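Local coordinates for methanogen homoaconitase large subunit (Methanocaldococcus jannaschii, PDB 4KP2), which forms, with a small-subunit partner, a [4Fe-4S]-dependent hydro-lyase that converts (R)-homocitrate through cis-homoaconitate to homoisocitrate, at residues V318-C323 against V347-I352. Residues are numbered along the deposited sequence; the frame is centred on the assembly and turned at random.
Sequences VFIGSC and VKLIVI
Val318, Phe319 and Ile320 pair in parallel with Leu349, Ile350 and Val351. They form the junction of strands 317-320 and 348-351, whose local axes lie 13° apart.

Four backbone hydrogen bonds join the two segments, and the donors alternate between them. Val318 N donates to Lys348 O, tilted from that carbonyl's plane. Ile350 N reaches Val318 O at 2.8 Å, nearly in line with the C=O bond. Ile320 N donates to Ile350 O in the same straight way. The last bond runs from Ile352 N to Ile320 O, at the end of the pairing. Just beyond, Gly321 CA lies 3.1 Å from Ile352 O in a CA-H...O contact.

On one face, Leu349 CD1 packs on Val318 CG1 at 3.7 Å. Leu349 extends its side chain away from its own N (chi1 175°). Its chi2 of 59° then swings CD1 to 3.2 Å from Val318 O. Helix 328-338 covers this face through Ile320, Leu349 and Val351, and helix 424-433 through Val318 and Ile320. Before strand 348-351, Val347 turns toward the other segment, and its CG2 meets Val318 CG2 at 4.0 Å.

On the other face, the Phe319 ring leans toward strand 348-351. Its CD1 lies 3.8 Å from Ile350 CG2. Its CE1 lies 3.7 Å from Ile352 CD1, while Ile352 CG1 sits at the ring edge. The Phe319 side chain is about 5 Å from that of Cys386, a predicted cluster ligand. On this side Ile350 packs on Pro86 of the second subunit.

Strand 317-320, helix 328-338 and strand 348-351 make a beta-alpha-beta unit of a five-stranded parallel sheet. Straight backbone bonds and buried apolar side chains join its two strands. Gly321, its N bonded to Thr403 OG1, is the last residue of 318-323 to touch 347-352. The pairing thus ends just before Cys323, another predicted [4Fe-4S] ligand.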
loop_
_atom_site.group_PDB
_atom_site.type_symbol
_atom_site.label_atom_id
_atom_site.label_comp_id
_atom_site.label_asym_id
_atom_site.label_seq_id
_atom_site.Cartn_x
_atom_site.Cartn_y
_atom_site.Cartn_z
ATOM N N VAL A 318 -10.065 6.590 -8.699
ATOM C CA VAL A 318 -10.486 7.502 -7.643
ATOM C C VAL A 318 -9.591 7.354 -6.422
ATOM O O VAL A 318 -9.431 6.257 -5.891
ATOM C CB VAL A 318 -11.948 7.258 -7.222
ATOM C CG1 VAL A 318 -12.310 8.135 -6.034
ATOM C CG2 VAL A 318 -12.893 7.517 -8.386
ATOM N N PHE A 319 -9.004 8.462 -5.984
ATOM C CA PHE A 319 -8.175 8.448 -4.787
ATOM C C PHE A 319 -8.816 9.227 -3.646
ATOM O O PHE A 319 -9.295 10.345 -3.832
ATOM C CB PHE A 319 -6.780 8.999 -5.078
ATOM C CG PHE A 319 -5.951 9.212 -3.846
ATOM C CD1 PHE A 319 -5.581 8.139 -3.053
ATOM C CD2 PHE A 319 -5.544 10.484 -3.477
ATOM C CE1 PHE A 319 -4.823 8.328 -1.915
ATOM C CE2 PHE A 319 -4.782 10.680 -2.342
ATOM C CZ PHE A 319 -4.420 9.602 -1.561
ATOM N N ILE A 320 -8.818 8.624 -2.462
ATOM C CA ILE A 320 -9.380 9.257 -1.278
ATOM C C ILE A 320 -8.424 9.150 -0.099
ATOM O O ILE A 320 -8.168 8.055 0.404
ATOM C CB ILE A 320 -10.719 8.612 -0.873
ATOM C CG1 ILE A 320 -11.754 8.765 -1.988
ATOM C CG2 ILE A 320 -11.236 9.228 0.419
ATOM C CD1 ILE A 320 -13.091 8.136 -1.663
ATOM N N GLY A 321 -7.889 10.286 0.337
ATOM C CA GLY A 321 -7.085 10.309 1.542
ATOM C C GLY A 321 -5.739 11.002 1.445
ATOM O O GLY A 321 -4.693 10.353 1.456
ATOM N N SER A 322 -5.763 12.326 1.359
ATOM C CA SER A 322 -4.537 13.111 1.423
ATOM C C SER A 322 -4.557 13.956 2.689
ATOM O O SER A 322 -5.348 13.705 3.596
ATOM C CB SER A 322 -4.397 14.002 0.192
ATOM O OG SER A 322 -5.458 14.937 0.115
ATOM N N CYS A 323 -3.686 14.958 2.752
ATOM C CA CYS A 323 -3.668 15.870 3.890
ATOM C C CYS A 323 -4.946 16.697 3.920
ATOM O O CYS A 323 -5.400 17.125 4.981
ATOM C CB CYS A 323 -2.449 16.790 3.826
ATOM S SG CYS A 323 -2.377 18.015 5.151
ATOM N N VAL A 347 -13.171 1.326 -12.926
ATOM C CA VAL A 347 -12.472 2.282 -12.072
ATOM C C VAL A 347 -11.885 1.618 -10.829
ATOM O O VAL A 347 -12.562 0.859 -10.134
ATOM C CB VAL A 347 -13.382 3.472 -11.678
ATOM C CG1 VAL A 347 -14.827 3.035 -11.617
ATOM C CG2 VAL A 347 -12.939 4.091 -10.355
ATOM N N LYS A 348 -10.613 1.902 -10.567
ATOM C CA LYS A 348 -9.924 1.376 -9.396
ATOM C C LYS A 348 -9.900 2.409 -8.273
ATOM O O LYS A 348 -9.473 3.546 -8.470
ATOM C CB LYS A 348 -8.504 0.946 -9.767
ATOM C CG LYS A 348 -7.780 1.933 -10.666
ATOM C CD LYS A 348 -6.554 1.305 -11.302
ATOM C CE LYS A 348 -5.920 2.251 -12.307
ATOM N NZ LYS A 348 -4.807 1.604 -13.049
ATOM N N LEU A 349 -10.367 2.008 -7.096
ATOM C CA LEU A 349 -10.440 2.911 -5.953
ATOM C C LEU A 349 -9.252 2.731 -5.014
ATOM O O LEU A 349 -8.925 1.615 -4.615
ATOM C CB LEU A 349 -11.748 2.699 -5.191
ATOM C CG LEU A 349 -11.923 3.497 -3.899
ATOM C CD1 LEU A 349 -11.848 4.987 -4.171
ATOM C CD2 LEU A 349 -13.240 3.140 -3.237
ATOM N N ILE A 350 -8.611 3.843 -4.664
ATOM C CA ILE A 350 -7.473 3.821 -3.754
ATOM C C ILE A 350 -7.774 4.632 -2.498
ATOM O O ILE A 350 -8.103 5.815 -2.578
ATOM C CB ILE A 350 -6.209 4.386 -4.424
ATOM C CG1 ILE A 350 -5.887 3.601 -5.697
ATOM C CG2 ILE A 350 -5.034 4.354 -3.461
ATOM C CD1 ILE A 350 -4.687 4.130 -6.449
ATOM N N VAL A 351 -7.661 3.991 -1.339
ATOM C CA VAL A 351 -7.945 4.655 -0.072
ATOM C C VAL A 351 -6.736 4.627 0.856
ATOM O O VAL A 351 -6.217 3.558 1.184
ATOM C CB VAL A 351 -9.142 4.008 0.646
ATOM C CG1 VAL A 351 -9.407 4.711 1.968
ATOM C CG2 VAL A 351 -10.375 4.046 -0.241
ATOM N N ILE A 352 -6.289 5.807 1.274
ATOM C CA ILE A 352 -5.147 5.925 2.174
ATOM C C ILE A 352 -5.453 6.873 3.327
ATOM O O ILE A 352 -5.593 8.077 3.121
ATOM C CB ILE A 352 -3.897 6.448 1.440
ATOM C CG1 ILE A 352 -3.524 5.524 0.281
ATOM C CG2 ILE A 352 -2.733 6.584 2.408
ATOM C CD1 ILE A 352 -2.295 5.969 -0.476
#